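Local coordinates for plasmid stabilization system (Mesorhizobium opportunistum, PDB 5CEG), which probably acts as the ParE-type toxin of a type II toxin-antitoxin system, a member of the RelE toxin family, at residues L19-T24 against V104-G109; V34-G37 against R42-D45; L56-Q61 against E99-V104; P69-S74 against V84-T89. All coordinates share one frame; numbering follows the deposited sequence.

Contact 1 (L19-T24 against V104-G109); sequences LVWSPT and VRVVDG. With NA (sodium ion), chain J.
The hydroxyl of S22 donates to the carbonyl oxygen of V104, with S22 OG and V104 O 2.7 Å apart. The donor does not lie flat with the carbonyl group. It is tilted 30° from the carbonyl plane, and the C=O...OG angle is 129°. S22 OG sits between its own backbone N and carbonyl carbon (chi1 80°). From there it also caps the backbone N of A25 at the start of helix 23-37. One hydroxyl thus ties the start of helix 23-37 to the backbone of strand 100-108. T24 packs on R105. Its methyl CG2 lies over the centre of one face of the R105 guanidinium, 3.2 Å from R105 CZ. The R105 chain bends twice to reach this place, and its NE makes a salt bridge with D28. R105 NH1 pairs with an acidic side chain of another protein's chain. On the sheet face next to the helices, V106 CG2 meets the edge of the W21 ring at CZ3, 3.9 Å away and in the ring plane. Beyond the strand, G109 O binds a sodium ion at 2.5 Å. V104 and R105 both face L86, a classic beta bulge, beside the N-cap that turns strand 18-21 into helix 23-37.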
loop_
_atom_site.group_PDB
_atom_site.type_symbol
_atom_site.label_atom_id
_atom_site.label_comp_id
_atom_site.label_asym_id
_atom_site.label_seq_id
_atom_site.Cartn_x
_atom_site.Cartn_y
_atom_site.Cartn_z
ATOM N N LEU B 19 35.403 7.338 -15.844
ATOM C CA LEU B 19 34.332 6.963 -14.930
ATOM C C LEU B 19 34.926 6.427 -13.641
ATOM O O LEU B 19 35.737 5.498 -13.641
ATOM C CB LEU B 19 33.392 5.931 -15.569
ATOM C CG LEU B 19 32.056 5.735 -14.823
ATOM C CD1 LEU B 19 30.898 5.559 -15.799
ATOM C CD2 LEU B 19 32.143 4.552 -13.903
ATOM N N VAL B 20 34.514 7.027 -12.532
ATOM C CA VAL B 20 34.994 6.635 -11.224
ATOM C C VAL B 20 33.803 6.374 -10.309
ATOM O O VAL B 20 32.675 6.776 -10.619
ATOM C CB VAL B 20 35.917 7.710 -10.615
ATOM C CG1 VAL B 20 37.233 7.798 -11.439
ATOM C CG2 VAL B 20 35.229 9.066 -10.595
ATOM N N TRP B 21 34.070 5.671 -9.214
ATOM C CA TRP B 21 33.032 5.254 -8.268
ATOM C C TRP B 21 33.433 5.726 -6.881
ATOM O O TRP B 21 34.586 5.587 -6.491
ATOM C CB TRP B 21 32.860 3.728 -8.258
ATOM C CG TRP B 21 32.608 3.068 -9.591
ATOM C CD1 TRP B 21 33.484 2.974 -10.643
ATOM C CD2 TRP B 21 31.418 2.365 -9.999
ATOM N NE1 TRP B 21 32.909 2.276 -11.681
ATOM C CE2 TRP B 21 31.644 1.890 -11.311
ATOM C CE3 TRP B 21 30.186 2.098 -9.386
ATOM C CZ2 TRP B 21 30.684 1.165 -12.017
ATOM C CZ3 TRP B 21 29.236 1.387 -10.091
ATOM C CH2 TRP B 21 29.491 0.923 -11.393
ATOM N N SER B 22 32.496 6.281 -6.121
ATOM C CA SER B 22 32.818 6.640 -4.747
ATOM C C SER B 22 33.188 5.389 -3.957
ATOM O O SER B 22 32.747 4.282 -4.270
ATOM C CB SER B 22 31.637 7.360 -4.083
ATOM O OG SER B 22 30.669 6.407 -3.652
ATOM N N PRO B 23 34.005 5.546 -2.906
ATOM C CA PRO B 23 34.264 4.395 -2.040
ATOM C C PRO B 23 32.984 3.704 -1.562
ATOM O O PRO B 23 32.938 2.471 -1.525
ATOM C CB PRO B 23 35.030 5.021 -0.870
ATOM C CG PRO B 23 35.785 6.131 -1.521
ATOM C CD PRO B 23 34.839 6.708 -2.553
ATOM N N THR B 24 31.959 4.479 -1.218
ATOM C CA THR B 24 30.706 3.857 -0.791
ATOM C C THR B 24 30.040 3.079 -1.931
ATOM O O THR B 24 29.477 2.006 -1.691
ATOM C CB THR B 24 29.701 4.876 -0.248
ATOM O OG1 THR B 24 30.359 5.747 0.686
ATOM C CG2 THR B 24 28.580 4.137 0.482
ATOM N N VAL B 104 27.969 7.717 -7.510
ATOM C CA VAL B 104 28.018 8.021 -6.082
ATOM C C VAL B 104 27.460 6.892 -5.198
ATOM O O VAL B 104 28.028 6.585 -4.148
ATOM C CB VAL B 104 27.275 9.345 -5.821
ATOM C CG1 VAL B 104 27.260 9.682 -4.326
ATOM C CG2 VAL B 104 27.952 10.474 -6.606
ATOM N N ARG B 105 26.359 6.259 -5.626
ATOM C CA ARG B 105 25.799 5.075 -4.936
ATOM C C ARG B 105 25.197 4.111 -5.944
ATOM O O ARG B 105 24.773 4.528 -7.028
ATOM C CB ARG B 105 24.682 5.425 -3.939
ATOM C CG ARG B 105 25.073 6.342 -2.801
ATOM C CD ARG B 105 26.112 5.717 -1.881
ATOM N NE ARG B 105 25.726 4.466 -1.215
ATOM C CZ ARG B 105 25.367 4.373 0.063
ATOM N NH1 ARG B 105 25.279 5.466 0.817
ATOM N NH2 ARG B 105 25.113 3.181 0.593
ATOM N N VAL B 106 25.132 2.848 -5.553
ATOM C CA VAL B 106 24.298 1.853 -6.231
ATOM C C VAL B 106 23.230 1.394 -5.227
ATOM O O VAL B 106 23.546 0.748 -4.225
ATOM C CB VAL B 106 25.116 0.648 -6.726
ATOM C CG1 VAL B 106 24.214 -0.301 -7.522
ATOM C CG2 VAL B 106 26.300 1.116 -7.590
ATOM N N VAL B 107 21.974 1.761 -5.481
ATOM C CA VAL B 107 20.910 1.538 -4.500
ATOM C C VAL B 107 19.981 0.409 -4.936
ATOM O O VAL B 107 19.531 0.406 -6.064
ATOM C CB VAL B 107 20.087 2.808 -4.298
ATOM C CG1 VAL B 107 19.015 2.586 -3.226
ATOM C CG2 VAL B 107 20.999 3.983 -3.906
ATOM N N ASP B 108 19.716 -0.548 -4.048
ATOM C CA ASP B 108 18.759 -1.613 -4.347
ATOM C C ASP B 108 17.367 -1.144 -3.952
ATOM O O ASP B 108 17.087 -0.995 -2.768
ATOM C CB ASP B 108 19.129 -2.895 -3.591
ATOM C CG ASP B 108 18.215 -4.075 -3.926
ATOM O OD1 ASP B 108 17.153 -3.893 -4.551
ATOM O OD2 ASP B 108 18.587 -5.211 -3.567
ATOM N N GLY B 109 16.501 -0.925 -4.939
ATOM C CA GLY B 109 15.170 -0.423 -4.651
ATOM C C GLY B 109 14.336 -1.362 -3.793
ATOM O O GLY B 109 13.429 -0.925 -3.080
HETATM NA NA NA J . 10.927 -1.180 -2.914
HETATM O O HOH W 1 8.506 -1.124 -2.322
HETATM O O HOH W 2 10.827 -2.888 -1.217
#

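Contact 2 (V34-G37 against R42-D45)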
loop_
_atom_site.group_PDB
_atom_site.type_symbol
_atom_site.label_atom_id
_atom_site.label_comp_id
_atom_site.label_asym_id
_atom_site.label_seq_id
_atom_site.Cartn_x
_atom_site.Cartn_y
_atom_site.Cartn_z
ATOM N N VAL B 34 27.715 -10.138 -2.443
ATOM C CA VAL B 34 27.768 -11.055 -1.309
ATOM C C VAL B 34 26.364 -11.490 -0.883
ATOM O O VAL B 34 26.132 -12.654 -0.576
ATOM C CB VAL B 34 28.500 -10.423 -0.113
ATOM C CG1 VAL B 34 28.366 -11.292 1.129
ATOM C CG2 VAL B 34 29.983 -10.204 -0.448
ATOM N N MET B 35 25.422 -10.561 -0.874
ATOM C CA MET B 35 24.067 -10.880 -0.441
ATOM C C MET B 35 23.445 -11.982 -1.301
ATOM O O MET B 35 22.950 -12.982 -0.783
ATOM C CB MET B 35 23.183 -9.630 -0.472
ATOM C CG MET B 35 21.725 -9.899 -0.125
ATOM S SD MET B 35 21.476 -10.320 1.613
ATOM C CE MET B 35 21.736 -8.721 2.357
ATOM N N ILE B 36 23.474 -11.808 -2.615
ATOM C CA ILE B 36 22.828 -12.805 -3.458
ATOM C C ILE B 36 23.763 -13.991 -3.669
ATOM O O ILE B 36 23.310 -15.128 -3.744
ATOM C CB ILE B 36 22.374 -12.208 -4.807
ATOM C CG1 ILE B 36 21.606 -13.253 -5.636
ATOM C CG2 ILE B 36 23.542 -11.618 -5.579
ATOM C CD1 ILE B 36 20.405 -13.869 -4.896
ATOM N N GLY B 37 25.064 -13.726 -3.724
ATOM C CA GLY B 37 26.046 -14.790 -3.936
ATOM C C GLY B 37 26.091 -15.803 -2.806
ATOM O O GLY B 37 26.553 -16.937 -2.991
ATOM N N ARG B 42 25.685 -17.634 -9.588
ATOM C CA ARG B 42 25.402 -17.279 -10.972
ATOM C C ARG B 42 24.581 -15.992 -11.054
ATOM O O ARG B 42 24.816 -15.155 -11.915
ATOM C CB ARG B 42 24.679 -18.415 -11.702
ATOM C CG ARG B 42 25.528 -19.677 -11.880
ATOM C CD ARG B 42 26.720 -19.494 -12.836
ATOM N NE ARG B 42 27.865 -18.808 -12.232
ATOM C CZ ARG B 42 28.783 -19.403 -11.472
ATOM N NH1 ARG B 42 29.791 -18.701 -10.967
ATOM N NH2 ARG B 42 28.692 -20.695 -11.202
ATOM N N ALA B 43 23.634 -15.823 -10.137
ATOM C CA ALA B 43 22.863 -14.584 -10.102
ATOM C C ALA B 43 23.733 -13.394 -9.719
ATOM O O ALA B 43 23.556 -12.298 -10.254
ATOM C CB ALA B 43 21.690 -14.706 -9.128
ATOM N N ALA B 44 24.663 -13.608 -8.793
ATOM C CA ALA B 44 25.572 -12.543 -8.396
ATOM C C ALA B 44 26.403 -12.110 -9.604
ATOM O O ALA B 44 26.519 -10.921 -9.908
ATOM C CB ALA B 44 26.471 -13.002 -7.251
ATOM N N ASP B 45 26.950 -13.088 -10.317
ATOM C CA ASP B 45 27.699 -12.787 -11.527
ATOM C C ASP B 45 26.873 -12.037 -12.572
ATOM O O ASP B 45 27.384 -11.114 -13.206
ATOM C CB ASP B 45 28.254 -14.070 -12.156
ATOM C CG ASP B 45 29.478 -14.592 -11.436
ATOM O OD1 ASP B 45 30.196 -13.794 -10.795
ATOM O OD2 ASP B 45 29.728 -15.810 -11.534
#
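I36 carries most of this contact, through two branches of one side chain. Its CG1 is anti to the backbone N (chi1 -176°) and meets the methyl of A43, with I36 CG1 and A43 CB 3.8 Å apart. Its other branch, CG2, lies over A44. I36 CG2 is 3.6 Å from A44 CA and equally near A44 CB. The isoleucine therefore straddles two successive alanines. G37 follows. Its backbone comes up to the same methyl, with G37 CA and A44 CB 3.8 Å apart. The two alpha carbons, G37 CA and A44 CA, are only 5.0 Å apart, so the backbones are close here. G37 is the last residue of helix 23-37, and A44 lies in the first turn of helix 41-60. The contact thus closes the hairpin of the two helices beside their connection. Within 42-45, the side chains of R42 and D45 start away from the first helix, and R42 NH1 makes a salt bridge to D45 OD2 at 2.9 Å. The bond is nearly straight at 172°, and the carboxylate oxygen lies in the guanidinium plane. D45 OD1 accepts from Y33 OH, a polar link between the helices outside this contact. At the contact itself, an isoleucine, a glycine and two alanines pack by van der Waals contact alone.

Contact 3 (L56-Q61 against E99-V104); sequences LQLADQ and EWVEIV
L58 and V101 meet at an angle, the leucine pointing from its helix toward the strand and the valine pointing back. This is helix-on-sheet packing in the alpha+beta core of a ParE-like toxin. Helix 41-60 lies against strand 100-108 near the C-terminal end of the helix. L58 CG is anti to its backbone N (chi1 -175°), which carries the branched end across to the strand. V101 answers with CG1, also anti to its backbone N. L58 CD2 and V101 CG1 are 3.8 Å apart. I103 is two residues on, so it shares the sheet face of V101. Its touch is tentative, because its side chain has two conformers. In the one described, I103 CD1 lies 4.3 Å from L58 CD2. E102, between V101 and I103, points away from the helix and makes a salt bridge with a basic side chain of another protein's chain. Three buried apolar side chains thus make up the contact. Y87 of strand 83-90 touches both L58 and V101, and L19 of strand 18-21 lies on V101 and I103. One valine methyl is met by two leucine carbons, for the branch point L58 CG is also near V101 CG1, at 4.0 Å.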
loop_
_atom_site.group_PDB
_atom_site.type_symbol
_atom_site.label_atom_id
_atom_site.label_comp_id
_atom_site.label_asym_id
_atom_site.label_seq_id
_atom_site.Cartn_x
_atom_site.Cartn_y
_atom_site.Cartn_z
ATOM N N LEU B 56 29.474 1.038 -18.492
ATOM C CA LEU B 56 30.211 1.220 -19.746
ATOM C C LEU B 56 29.415 2.091 -20.701
ATOM O O LEU B 56 29.982 2.947 -21.377
ATOM C CB LEU B 56 30.528 -0.129 -20.401
ATOM C CG LEU B 56 31.596 -0.998 -19.731
ATOM C CD1 LEU B 56 31.582 -2.401 -20.323
ATOM C CD2 LEU B 56 32.972 -0.365 -19.880
ATOM N N GLN B 57 28.100 1.880 -20.762
ATOM C CA GLN B 57 27.237 2.761 -21.545
ATOM C C GLN B 57 27.353 4.200 -21.078
ATOM O O GLN B 57 27.399 5.140 -21.873
ATOM C CB GLN B 57 25.766 2.345 -21.438
ATOM C CG GLN B 57 25.356 1.128 -22.212
ATOM C CD GLN B 57 23.855 0.939 -22.147
ATOM O OE1 GLN B 57 23.247 1.115 -21.092
ATOM N NE2 GLN B 57 23.246 0.605 -23.277
ATOM N N LEU B 58 27.364 4.367 -19.761
ATOM C CA LEU B 58 27.368 5.688 -19.168
ATOM C C LEU B 58 28.670 6.424 -19.473
ATOM O O LEU B 58 28.674 7.628 -19.696
ATOM C CB LEU B 58 27.141 5.574 -17.659
ATOM C CG LEU B 58 26.990 6.864 -16.867
ATOM C CD1 LEU B 58 25.868 7.731 -17.432
ATOM C CD2 LEU B 58 26.726 6.519 -15.403
ATOM N N ALA B 59 29.777 5.695 -19.510
ATOM C CA ALA B 59 31.050 6.322 -19.838
ATOM C C ALA B 59 31.031 6.888 -21.257
ATOM O O ALA B 59 31.637 7.930 -21.523
ATOM C CB ALA B 59 32.192 5.329 -19.668
ATOM N N ASP B 60 30.322 6.208 -22.158
ATOM C CA ASP B 60 30.173 6.655 -23.549
ATOM C C ASP B 60 29.148 7.780 -23.715
ATOM O O ASP B 60 29.271 8.626 -24.601
ATOM C CB ASP B 60 29.755 5.487 -24.448
ATOM C CG ASP B 60 30.902 4.560 -24.789
ATOM O OD1 ASP B 60 32.064 4.890 -24.476
ATOM O OD2 ASP B 60 30.628 3.499 -25.389
ATOM N N GLN B 61 28.118 7.776 -22.878
ATOM C CA GLN B 61 27.059 8.779 -22.967
ATOM C C GLN B 61 26.741 9.280 -21.572
ATOM O O GLN B 61 25.790 8.818 -20.939
ATOM C CB GLN B 61 25.796 8.212 -23.632
ATOM C CG GLN B 61 25.948 7.928 -25.137
ATOM C CD GLN B 61 26.141 9.186 -25.967
ATOM O OE1 GLN B 61 25.883 10.304 -25.510
ATOM N NE2 GLN B 61 26.604 9.009 -27.201
ATOM N N GLU B 99 34.394 15.811 -18.066
ATOM C CA GLU B 99 35.717 15.297 -17.701
ATOM C C GLU B 99 35.608 13.980 -16.928
ATOM O O GLU B 99 36.393 13.055 -17.156
ATOM C CB GLU B 99 36.512 16.328 -16.892
ATOM C CG GLU B 99 37.824 15.768 -16.371
ATOM C CD GLU B 99 39.004 16.711 -16.466
ATOM O OE1 GLU B 99 38.891 17.748 -17.143
ATOM O OE2 GLU B 99 40.052 16.405 -15.852
ATOM N N TRP B 100 34.625 13.871 -16.031
ATOM C CA TRP B 100 34.319 12.529 -15.556
ATOM C C TRP B 100 32.895 12.358 -15.102
ATOM O O TRP B 100 32.101 13.282 -15.018
ATOM C CB TRP B 100 35.228 12.090 -14.409
ATOM C CG TRP B 100 35.009 12.874 -13.187
ATOM C CD1 TRP B 100 34.234 12.555 -12.112
ATOM C CD2 TRP B 100 35.573 14.142 -12.920
ATOM N NE1 TRP B 100 34.293 13.564 -11.175
ATOM C CE2 TRP B 100 35.116 14.548 -11.656
ATOM C CE3 TRP B 100 36.430 14.977 -13.628
ATOM C CZ2 TRP B 100 35.494 15.749 -11.096
ATOM C CZ3 TRP B 100 36.797 16.161 -13.080
ATOM C CH2 TRP B 100 36.326 16.545 -11.835
ATOM N N VAL B 101 32.569 11.081 -14.972
ATOM C CA VAL B 101 31.307 10.650 -14.386
ATOM C C VAL B 101 31.679 10.030 -13.054
ATOM O O VAL B 101 32.557 9.174 -13.011
ATOM C CB VAL B 101 30.582 9.633 -15.278
ATOM C CG1 VAL B 101 29.520 8.863 -14.475
ATOM C CG2 VAL B 101 29.958 10.350 -16.468
ATOM N N GLU B 102 31.048 10.470 -11.963
ATOM C CA GLU B 102 31.219 9.783 -10.685
ATOM C C GLU B 102 29.936 9.059 -10.291
ATOM O O GLU B 102 28.906 9.703 -10.112
ATOM C CB GLU B 102 31.601 10.744 -9.544
ATOM C CG GLU B 102 31.696 9.978 -8.193
ATOM C CD GLU B 102 31.962 10.836 -6.966
ATOM O OE1 GLU B 102 32.231 12.046 -7.101
ATOM O OE2 GLU B 102 31.921 10.264 -5.849
ATOM N N ILE B 103 30.001 7.737 -10.174
ATOM C CA ILE B 103 28.869 6.989 -9.630
ATOM C C ILE B 103 28.966 7.065 -8.106
ATOM O O ILE B 103 29.920 6.588 -7.491
ATOM C CB ILE B 103 28.842 5.539 -10.144
ATOM C CG1 ILE B 103 28.698 5.561 -11.670
ATOM C CG2 ILE B 103 27.698 4.766 -9.494
ATOM C CD1 ILE B 103 28.618 4.196 -12.329
ATOM N N VAL B 104 27.969 7.717 -7.510
ATOM C CA VAL B 104 28.018 8.021 -6.082
ATOM C C VAL B 104 27.460 6.892 -5.198
ATOM O O VAL B 104 28.028 6.585 -4.148
ATOM C CB VAL B 104 27.275 9.345 -5.821
ATOM C CG1 VAL B 104 27.260 9.682 -4.326
ATOM C CG2 VAL B 104 27.952 10.474 -6.606
#

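Contact 4 (P69-S74 against V84-T89); sequences PDIRPS and VLLYET
A loop packs here on the sheet: residues 69-74, between strands 66-67 and 76-80, lie over strand 83-90. S74 and E88 hold the two together. S74 OG donates to E88 OE1 at 2.6 Å, a short bond that meets the oxygen nearly along its C-O axis. E88 CG is tucked close to the main chain on both sides (chi1 57°), and the chain is extended beyond it, which carries the carboxylate to the hydroxyl. The other oxygen, E88 OE2, makes a salt bridge with a basic side chain of another protein's chain. Both carboxylate oxygens are therefore held, which fixes the rotation of the group. A water adds a second link. It lies 2.8 Å from S74 O and accepts from T89 N at 2.9 Å, joining loop and strand backbones. Further along the loop, I71 reaches with CD1 to L86 CD2, 4.2 Å away. This is a looser apolar touch. Both residues also lean on M77 of strand 76-80 and on apolar or aromatic groups of another protein's chain. L85 and Y87 alternate to the other face. There they pack on L51 and L58 of helix 41-60, so the sheet lies between this loop and that helix.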
loop_
_atom_site.group_PDB
_atom_site.type_symbol
_atom_site.label_atom_id
_atom_site.label_comp_id
_atom_site.label_asym_id
_atom_site.label_seq_id
_atom_site.Cartn_x
_atom_site.Cartn_y
_atom_site.Cartn_z
ATOM N N PRO B 69 17.389 16.777 -9.396
ATOM C CA PRO B 69 17.874 17.838 -8.511
ATOM C C PRO B 69 17.123 17.875 -7.181
ATOM O O PRO B 69 17.576 18.542 -6.251
ATOM C CB PRO B 69 17.631 19.115 -9.326
ATOM C CG PRO B 69 16.532 18.759 -10.263
ATOM C CD PRO B 69 16.691 17.307 -10.581
ATOM N N ASP B 70 16.006 17.152 -7.086
ATOM C CA ASP B 70 15.301 17.049 -5.816
ATOM C C ASP B 70 16.090 16.224 -4.802
ATOM O O ASP B 70 15.848 16.315 -3.600
ATOM C CB ASP B 70 13.891 16.462 -6.011
ATOM C CG ASP B 70 13.878 15.150 -6.794
ATOM O OD1 ASP B 70 14.720 14.935 -7.690
ATOM O OD2 ASP B 70 12.988 14.320 -6.519
ATOM N N ILE B 71 17.040 15.426 -5.282
ATOM C CA ILE B 71 17.918 14.669 -4.391
ATOM C C ILE B 71 19.066 15.588 -3.960
ATOM O O ILE B 71 19.131 16.023 -2.798
ATOM C CB ILE B 71 18.456 13.390 -5.073
ATOM C CG1 ILE B 71 17.285 12.463 -5.434
ATOM C CG2 ILE B 71 19.453 12.659 -4.171
ATOM C CD1 ILE B 71 17.695 11.233 -6.245
ATOM N N ARG B 72 19.949 15.889 -4.907
ATOM C CA ARG B 72 20.932 16.974 -4.764
ATOM C C ARG B 72 21.055 17.618 -6.142
ATOM O O ARG B 72 20.721 16.993 -7.143
ATOM C CB ARG B 72 22.296 16.464 -4.248
ATOM C CG ARG B 72 22.353 16.103 -2.760
ATOM C CD ARG B 72 22.082 17.298 -1.840
ATOM N NE ARG B 72 22.250 16.931 -0.435
ATOM C CZ ARG B 72 21.852 17.683 0.586
ATOM N NH1 ARG B 72 21.265 18.849 0.357
ATOM N NH2 ARG B 72 22.041 17.271 1.830
ATOM N N PRO B 73 21.528 18.877 -6.213
ATOM C CA PRO B 73 21.376 19.627 -7.470
ATOM C C PRO B 73 21.969 18.959 -8.718
ATOM O O PRO B 73 21.370 19.073 -9.780
ATOM C CB PRO B 73 22.097 20.949 -7.168
ATOM C CG PRO B 73 21.916 21.123 -5.700
ATOM C CD PRO B 73 22.028 19.729 -5.118
ATOM N N SER B 74 23.097 18.261 -8.585
ATOM C CA SER B 74 23.756 17.640 -9.736
ATOM C C SER B 74 23.390 16.179 -9.936
ATOM O O SER B 74 23.907 15.526 -10.846
ATOM C CB SER B 74 25.272 17.737 -9.584
ATOM O OG SER B 74 25.707 17.003 -8.449
ATOM N N VAL B 84 19.245 1.264 -8.699
ATOM C CA VAL B 84 19.256 2.626 -9.178
ATOM C C VAL B 84 20.682 3.140 -9.027
ATOM O O VAL B 84 21.234 3.112 -7.923
ATOM C CB VAL B 84 18.271 3.489 -8.365
ATOM C CG1 VAL B 84 18.453 4.935 -8.672
ATOM C CG2 VAL B 84 16.818 3.031 -8.618
ATOM N N LEU B 85 21.294 3.562 -10.129
ATOM C CA LEU B 85 22.614 4.174 -10.049
ATOM C C LEU B 85 22.432 5.666 -9.839
ATOM O O LEU B 85 21.771 6.319 -10.637
ATOM C CB LEU B 85 23.431 3.928 -11.321
ATOM C CG LEU B 85 23.829 2.517 -11.762
ATOM C CD1 LEU B 85 24.569 2.593 -13.088
ATOM C CD2 LEU B 85 24.700 1.832 -10.741
ATOM N N LEU B 86 23.031 6.210 -8.783
ATOM C CA LEU B 86 23.029 7.656 -8.576
ATOM C C LEU B 86 24.395 8.193 -8.963
ATOM O O LEU B 86 25.402 7.694 -8.477
ATOM C CB LEU B 86 22.731 8.024 -7.114
ATOM C CG LEU B 86 21.425 7.506 -6.515
ATOM C CD1 LEU B 86 21.336 7.932 -5.050
ATOM C CD2 LEU B 86 20.254 8.045 -7.325
ATOM N N TYR B 87 24.439 9.190 -9.836
ATOM C CA TYR B 87 25.734 9.689 -10.303
ATOM C C TYR B 87 25.660 11.165 -10.654
ATOM O O TYR B 87 24.578 11.753 -10.713
ATOM C CB TYR B 87 26.207 8.882 -11.523
ATOM C CG TYR B 87 25.583 9.278 -12.855
ATOM C CD1 TYR B 87 24.391 8.700 -13.299
ATOM C CD2 TYR B 87 26.207 10.203 -13.679
ATOM C CE1 TYR B 87 23.842 9.053 -14.528
ATOM C CE2 TYR B 87 25.669 10.567 -14.896
ATOM C CZ TYR B 87 24.483 9.999 -15.316
ATOM O OH TYR B 87 23.957 10.371 -16.550
ATOM N N GLU B 88 26.819 11.763 -10.914
ATOM C CA GLU B 88 26.860 13.107 -11.476
ATOM C C GLU B 88 27.925 13.182 -12.556
ATOM O O GLU B 88 28.833 12.353 -12.588
ATOM C CB GLU B 88 27.150 14.155 -10.397
ATOM C CG GLU B 88 28.461 13.885 -9.652
ATOM C CD GLU B 88 28.843 14.963 -8.656
ATOM O OE1 GLU B 88 28.031 15.874 -8.380
ATOM O OE2 GLU B 88 29.975 14.881 -8.135
ATOM N N THR B 89 27.805 14.173 -13.430
ATOM C CA THR B 89 28.906 14.511 -14.330
ATOM C C THR B 89 29.654 15.709 -13.766
ATOM O O THR B 89 29.080 16.534 -13.046
ATOM C CB THR B 89 28.444 14.856 -15.764
ATOM O OG1 THR B 89 27.762 16.112 -15.776
ATOM C CG2 THR B 89 27.541 13.762 -16.347
HETATM O O HOH W 3 25.304 15.652 -13.277
#

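Overall arrangement
From the N terminus, strand 18-21 leads into helix 23-37, and the first segment of contact 1 lies at that junction. Its partner comes only near the C terminus, so contact 1 closes the longest loop and the other three nest inside it. Contact 2 closes the short turn between helices 23-37 and 41-60. Contact 3 opens at the end of helix 41-60 and closes on strand 100-108. Contact 4 nests within it, joining the loop after strand 66-67 to strand 83-90. Contacts 1 and 3 share V104. Contacts 1, 3 and 4 touch through the sheet, while contact 2 lies apart, its centre about 24 Å from that of contact 3.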